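Local structure of DUF1425 domain-containing protein (3O0L) at residues Leu56-Thr61 and Lys78-His83; Thr61-Asn66 and Glu103-Glu108. The protein is of unknown function but is probably an exported lipoprotein carrying an E-set-like beta-sandwich domain. One frame throughout, in Å; residues are numbered along the deposited sequence. Where two conformers were deposited one is given.

Interaction 1. Residues Leu56-Thr61 and Lys78-His83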
loop_
_atom_site.group_PDB
_atom_site.type_symbol
_atom_site.label_atom_id
_atom_site.label_comp_id
_atom_site.label_asym_id
_atom_site.label_seq_id
_atom_site.Cartn_x
_atom_site.Cartn_y
_atom_site.Cartn_z
ATOM N N LEU A 56 0.113 11.569 11.841
ATOM C CA LEU A 56 1.040 10.625 11.251
ATOM C C LEU A 56 2.406 11.270 11.028
ATOM O O LEU A 56 2.610 12.446 11.314
ATOM C CB LEU A 56 0.456 10.021 9.971
ATOM C CG LEU A 56 -0.096 10.948 8.899
ATOM C CD1 LEU A 56 1.014 11.543 8.114
ATOM C CD2 LEU A 56 -1.001 10.124 7.988
ATOM N N GLN A 57 3.364 10.446 10.634
ATOM C CA GLN A 57 4.706 10.915 10.305
ATOM C C GLN A 57 5.082 10.353 8.973
ATOM O O GLN A 57 4.621 9.261 8.591
ATOM C CB GLN A 57 5.704 10.407 11.320
ATOM C CG GLN A 57 5.445 10.895 12.704
ATOM C CD GLN A 57 6.657 10.635 13.535
ATOM O OE1 GLN A 57 7.047 9.480 13.727
ATOM N NE2 GLN A 57 7.320 11.701 13.962
ATOM N N TYR A 58 5.907 11.097 8.231
ATOM C CA TYR A 58 6.354 10.637 6.944
ATOM C C TYR A 58 7.795 10.970 6.661
ATOM O O TYR A 58 8.369 11.879 7.279
ATOM C CB TYR A 58 5.478 11.230 5.826
ATOM C CG TYR A 58 5.793 12.685 5.521
ATOM C CD1 TYR A 58 5.200 13.720 6.271
ATOM C CD2 TYR A 58 6.693 13.023 4.513
ATOM C CE1 TYR A 58 5.524 15.068 6.022
ATOM C CE2 TYR A 58 7.028 14.324 4.268
ATOM C CZ TYR A 58 6.422 15.355 5.007
ATOM O OH TYR A 58 6.730 16.659 4.712
ATOM N N LYS A 59 8.368 10.228 5.722
ATOM C CA LYS A 59 9.666 10.597 5.137
ATOM C C LYS A 59 9.881 9.878 3.848
ATOM O O LYS A 59 9.329 8.796 3.623
ATOM C CB LYS A 59 10.848 10.341 6.074
ATOM C CG LYS A 59 11.332 8.950 6.216
ATOM C CD LYS A 59 12.728 9.030 6.817
ATOM C CE LYS A 59 13.205 7.717 7.335
ATOM N NZ LYS A 59 14.321 7.934 8.322
ATOM N N PHE A 60 10.634 10.519 2.971
ATOM C CA PHE A 60 11.039 9.882 1.726
ATOM C C PHE A 60 12.404 9.262 1.892
ATOM O O PHE A 60 13.228 9.766 2.657
ATOM C CB PHE A 60 11.159 10.897 0.586
ATOM C CG PHE A 60 9.855 11.500 0.126
ATOM C CD1 PHE A 60 9.101 10.888 -0.864
ATOM C CD2 PHE A 60 9.419 12.698 0.629
ATOM C CE1 PHE A 60 7.947 11.432 -1.297
ATOM C CE2 PHE A 60 8.235 13.256 0.185
ATOM C CZ PHE A 60 7.500 12.629 -0.782
ATOM N N THR A 61 12.656 8.217 1.117
ATOM C CA THR A 61 13.994 7.652 0.957
ATOM C C THR A 61 14.277 7.608 -0.548
ATOM O O THR A 61 13.349 7.585 -1.382
ATOM C CB THR A 61 14.113 6.249 1.544
ATOM O OG1 THR A 61 13.118 5.432 0.952
ATOM C CG2 THR A 61 13.839 6.255 3.069
ATOM N N LYS A 78 8.787 13.450 9.724
ATOM C CA LYS A 78 8.116 14.733 9.873
ATOM C C LYS A 78 6.683 14.499 10.247
ATOM O O LYS A 78 6.031 13.633 9.671
ATOM C CB LYS A 78 8.179 15.498 8.547
ATOM C CG LYS A 78 9.523 16.242 8.287
ATOM C CD LYS A 78 9.754 16.522 6.773
ATOM C CE LYS A 78 10.621 15.413 6.028
ATOM N NZ LYS A 78 10.406 13.916 6.395
ATOM N N SER A 79 6.171 15.260 11.209
ATOM C CA SER A 79 4.799 15.090 11.659
ATOM C C SER A 79 3.796 15.857 10.828
ATOM O O SER A 79 4.093 16.941 10.328
ATOM C CB SER A 79 4.640 15.535 13.112
ATOM O OG SER A 79 5.172 14.538 13.946
ATOM N N LEU A 80 2.605 15.269 10.688
ATOM C CA LEU A 80 1.425 15.893 10.081
ATOM C C LEU A 80 0.208 15.540 10.911
ATOM O O LEU A 80 0.085 14.425 11.440
ATOM C CB LEU A 80 1.122 15.326 8.681
ATOM C CG LEU A 80 1.931 15.591 7.425
ATOM C CD1 LEU A 80 1.279 14.825 6.296
ATOM C CD2 LEU A 80 1.997 17.071 7.097
ATOM N N LYS A 81 -0.726 16.469 11.009
ATOM C CA LYS A 81 -2.037 16.161 11.525
ATOM C C LYS A 81 -2.956 16.319 10.303
ATOM O O LYS A 81 -3.121 17.416 9.767
ATOM C CB LYS A 81 -2.441 17.082 12.691
ATOM C CG LYS A 81 -3.666 16.632 13.498
ATOM C CD LYS A 81 -4.116 17.691 14.535
ATOM N N LEU A 82 -3.492 15.192 9.839
ATOM C CA LEU A 82 -4.445 15.158 8.726
ATOM C C LEU A 82 -5.803 15.288 9.357
ATOM O O LEU A 82 -6.202 14.437 10.176
ATOM C CB LEU A 82 -4.397 13.827 7.970
ATOM C CG LEU A 82 -3.736 13.682 6.605
ATOM C CD1 LEU A 82 -3.875 12.224 6.198
ATOM C CD2 LEU A 82 -4.402 14.560 5.608
ATOM N N HIS A 83 -6.515 16.334 8.993
ATOM C CA HIS A 83 -7.870 16.505 9.478
ATOM C C HIS A 83 -8.778 15.525 8.713
ATOM O O HIS A 83 -8.349 14.901 7.733
ATOM C CB HIS A 83 -8.282 17.967 9.377
ATOM C CG HIS A 83 -7.475 18.863 10.268
ATOM N ND1 HIS A 83 -6.210 19.307 9.935
ATOM C CD2 HIS A 83 -7.738 19.372 11.495
ATOM C CE1 HIS A 83 -5.735 20.060 10.911
ATOM N NE2 HIS A 83 -6.643 20.117 11.869
HETATM O O HOH W 1 11.689 13.279 3.374
#

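Interaction 2. Residues Thr61-Asn66 and Glu103-Glu108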
loop_
_atom_site.group_PDB
_atom_site.type_symbol
_atom_site.label_atom_id
_atom_site.label_comp_id
_atom_site.label_asym_id
_atom_site.label_seq_id
_atom_site.Cartn_x
_atom_site.Cartn_y
_atom_site.Cartn_z
ATOM N N THR A 61 12.656 8.217 1.117
ATOM C CA THR A 61 13.994 7.652 0.957
ATOM C C THR A 61 14.277 7.608 -0.548
ATOM O O THR A 61 13.349 7.585 -1.382
ATOM C CB THR A 61 14.113 6.249 1.544
ATOM O OG1 THR A 61 13.118 5.432 0.952
ATOM C CG2 THR A 61 13.839 6.255 3.069
ATOM N N TRP A 62 15.552 7.608 -0.890
ATOM C CA TRP A 62 15.975 7.736 -2.258
ATOM C C TRP A 62 16.902 6.576 -2.637
ATOM O O TRP A 62 17.721 6.123 -1.831
ATOM C CB TRP A 62 16.733 9.034 -2.382
ATOM C CG TRP A 62 15.882 10.215 -2.196
ATOM C CD1 TRP A 62 15.622 10.867 -1.042
ATOM C CD2 TRP A 62 15.136 10.882 -3.209
ATOM N NE1 TRP A 62 14.764 11.924 -1.264
ATOM C CE2 TRP A 62 14.473 11.969 -2.596
ATOM C CE3 TRP A 62 15.010 10.707 -4.592
ATOM C CZ2 TRP A 62 13.656 12.848 -3.317
ATOM C CZ3 TRP A 62 14.183 11.575 -5.302
ATOM C CH2 TRP A 62 13.527 12.625 -4.659
ATOM N N TYR A 63 16.796 6.139 -3.890
ATOM C CA TYR A 63 17.584 5.030 -4.422
ATOM C C TYR A 63 18.205 5.376 -5.764
ATOM O O TYR A 63 17.657 6.147 -6.549
ATOM C CB TYR A 63 16.700 3.781 -4.581
ATOM C CG TYR A 63 15.997 3.442 -3.314
ATOM C CD1 TYR A 63 16.598 2.633 -2.347
ATOM C CD2 TYR A 63 14.757 3.983 -3.037
ATOM C CE1 TYR A 63 15.950 2.351 -1.152
ATOM C CE2 TYR A 63 14.113 3.705 -1.857
ATOM C CZ TYR A 63 14.705 2.900 -0.921
ATOM O OH TYR A 63 14.030 2.670 0.243
ATOM N N ASP A 64 19.351 4.778 -6.015
ATOM C CA ASP A 64 20.088 4.979 -7.257
ATOM C C ASP A 64 19.706 3.851 -8.212
ATOM O O ASP A 64 18.824 3.049 -7.891
ATOM C CB ASP A 64 21.607 5.021 -6.995
ATOM C CG ASP A 64 22.211 3.664 -6.597
ATOM O OD1 ASP A 64 21.526 2.615 -6.647
ATOM O OD2 ASP A 64 23.404 3.669 -6.223
ATOM N N ILE A 65 20.357 3.811 -9.368
ATOM C CA ILE A 65 20.010 2.831 -10.420
ATOM C C ILE A 65 20.249 1.394 -9.981
ATOM O O ILE A 65 19.534 0.518 -10.425
ATOM C CB ILE A 65 20.754 3.137 -11.754
ATOM C CG1 ILE A 65 20.107 2.408 -12.947
ATOM C CG2 ILE A 65 22.227 2.803 -11.632
ATOM C CD1 ILE A 65 18.603 2.669 -13.111
ATOM N N ASN A 66 21.211 1.161 -9.086
ATOM C CA ASN A 66 21.493 -0.189 -8.548
ATOM C C ASN A 66 20.579 -0.641 -7.424
ATOM O O ASN A 66 20.713 -1.760 -6.958
ATOM C CB ASN A 66 22.928 -0.272 -8.002
ATOM C CG ASN A 66 23.968 0.145 -9.015
ATOM O OD1 ASN A 66 24.913 0.864 -8.689
ATOM N ND2 ASN A 66 23.796 -0.292 -10.253
ATOM N N GLU A 103 10.827 6.648 -2.489
ATOM C CA GLU A 103 9.748 5.902 -1.837
ATOM C C GLU A 103 9.280 6.755 -0.658
ATOM O O GLU A 103 10.111 7.340 0.063
ATOM C CB GLU A 103 10.234 4.528 -1.357
ATOM C CG GLU A 103 10.673 3.570 -2.467
ATOM C CD GLU A 103 11.321 2.276 -1.954
ATOM O OE1 GLU A 103 11.550 2.141 -0.727
ATOM O OE2 GLU A 103 11.622 1.393 -2.789
ATOM N N LEU A 104 7.972 6.881 -0.482
ATOM C CA LEU A 104 7.383 7.609 0.639
ATOM C C LEU A 104 6.970 6.601 1.692
ATOM O O LEU A 104 6.293 5.628 1.358
ATOM C CB LEU A 104 6.161 8.405 0.184
ATOM C CG LEU A 104 5.328 9.162 1.222
ATOM C CD1 LEU A 104 6.220 10.169 1.997
ATOM C CD2 LEU A 104 4.156 9.870 0.574
ATOM N N TYR A 105 7.379 6.822 2.943
ATOM C CA TYR A 105 6.929 6.037 4.108
ATOM C C TYR A 105 6.074 6.886 5.026
ATOM O O TYR A 105 6.399 8.043 5.256
ATOM C CB TYR A 105 8.117 5.527 4.906
ATOM C CG TYR A 105 8.931 4.535 4.132
ATOM C CD1 TYR A 105 9.932 4.934 3.254
ATOM C CD2 TYR A 105 8.627 3.180 4.210
ATOM C CE1 TYR A 105 10.622 4.006 2.519
ATOM C CE2 TYR A 105 9.320 2.242 3.486
ATOM C CZ TYR A 105 10.313 2.655 2.664
ATOM O OH TYR A 105 10.964 1.688 1.968
ATOM N N VAL A 106 4.972 6.312 5.519
ATOM C CA VAL A 106 4.062 6.960 6.428
ATOM C C VAL A 106 3.844 6.041 7.588
ATOM O O VAL A 106 3.619 4.830 7.407
ATOM C CB VAL A 106 2.709 7.277 5.749
ATOM C CG1 VAL A 106 1.664 7.726 6.748
ATOM C CG2 VAL A 106 2.884 8.320 4.618
ATOM N N ARG A 107 3.916 6.589 8.797
ATOM C CA ARG A 107 3.627 5.773 9.944
ATOM C C ARG A 107 2.573 6.415 10.809
ATOM O O ARG A 107 2.437 7.636 10.847
ATOM C CB ARG A 107 4.894 5.351 10.651
ATOM C CG ARG A 107 5.601 6.363 11.349
ATOM C CD ARG A 107 6.955 5.805 11.817
ATOM N NE ARG A 107 7.583 6.793 12.665
ATOM C CZ ARG A 107 8.821 6.719 13.162
ATOM N NH1 ARG A 107 9.637 5.683 12.921
ATOM N NH2 ARG A 107 9.243 7.716 13.908
ATOM N N GLU A 108 1.763 5.566 11.436
ATOM C CA GLU A 108 0.696 6.006 12.311
ATOM C C GLU A 108 0.620 5.052 13.473
ATOM O O GLU A 108 0.987 3.879 13.357
ATOM C CB GLU A 108 -0.653 6.063 11.576
ATOM C CG GLU A 108 -1.012 4.763 10.889
ATOM C CD GLU A 108 -2.454 4.717 10.365
ATOM O OE1 GLU A 108 -3.382 4.436 11.181
ATOM O OE2 GLU A 108 -2.642 4.937 9.139
#

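Interaction 1. Residues Leu56-Thr61 and Lys78-His83
Leu56-Thr61 and Lys78-His83 run antiparallel, the axes of the two short strand segments lying 134° apart, and Leu56 with Leu80 and Tyr58 with Lys78 form hydrogen-bonded pairs on either side of the non-hydrogen-bonded pair Gln57-Ser79. Leu56 N reaches Leu80 O at 2.9 Å, nearly straight with an N-H...O angle of 169°, and Leu80 N returns the bond to Leu56 O. Tyr58 N and Lys78 N bond in the same reciprocal way to Lys78 O and Tyr58 O.

Lys78 folds over the Tyr58 ring. Its CB lies over a face, 4.2 Å from the centroid, a CH-pi contact. The chain then bends at chi3 (-94°) and chi4, which curls NZ back over the ring to 4.4 Å from the centroid in a cation-pi contact. From there NZ also bonds to Tyr58 O at 3.0 Å, so this carbonyl takes two N-H donors, and Ser76 O is a further partner of the ammonium group.

Leu80 CG meets Tyr58 CE1 obliquely at 3.9 Å. In the modelled conformer of Leu56, this residue and Leu80 lie side by side, CD1 to CD1, while Leu56 CD2 reaches Leu82 CD1 at 4.0 Å. Gln57 points to the other face, where its OE1 bonds to Arg107. Leu80 and Leu82 pack on Ile46 and Tyr58 on Val90, residues of the five-stranded sheet: two antiparallel sheets packed through apolar side chains, as in a beta sandwich.

Interaction 2. Residues Thr61-Asn66 and Glu103-Glu108
Thr61 N donates to Glu103 O at 2.9 Å with an N-H...O angle of 161°, and Glu103 N returns a bond to Thr61 O, also 2.9 Å, making the two residues an antiparallel hydrogen-bonded pair. Above this pair the firm side-chain link is Thr61 OG1 to Tyr63 OH, 3.0 Å, with the threonine as donor.

The step on to Glu103 is weak and belongs to the modelled one of its two conformers. There Tyr63 OH donates to Glu103 OE1 at 2.7 Å, and Tyr105 OH lies 2.8 Å from the same OE1, also weak and with its proton not settled. In this conformer the Glu103 side chain crosses that of Tyr63 at about a right angle, with carboxylate and ring planes 48° apart. OE2, the other carboxylate oxygen, forms a salt bridge with Arg101.

Thr61 OG1 lies in the plane of the Tyr105 ring, at its edge, 3.3 Å from CE1, while the threonine methyl CG2, 4.0 Å from Tyr105 CE1, stands out of the ring plane. Leu104 N bonds to Ser11 OG of the second subunit, and Tyr105-Glu108 pair with a strand of that subunit, which carries the sheet across the interface.

At this partly exposed polar cluster, the Arg101 salt bridge would favour the ionised carboxylate, with the phenols perhaps adding weak support.

In the fold
After four strands of the five-stranded sheet, the chain enters strand 54-63, which serves both contacts, with Thr61 common to the two. Interaction 1 closes the shorter loop: after 16 intervening residues the chain returns as strand 78-82, which flanks 54-63. The chain then runs through strand 87-93, part of the five-stranded sheet, before interaction 2 closes a longer loop of 36 residues with strand 101-109 on the other flank. Because their segments alternate, the contacts cross rather than nest. Their centres are 14 Å apart, and backbone bonds from Gln57 O to Arg107 N and from Lys59 O to Tyr105 N join them, making 54-63 the middle strand of a three-stranded antiparallel sheet.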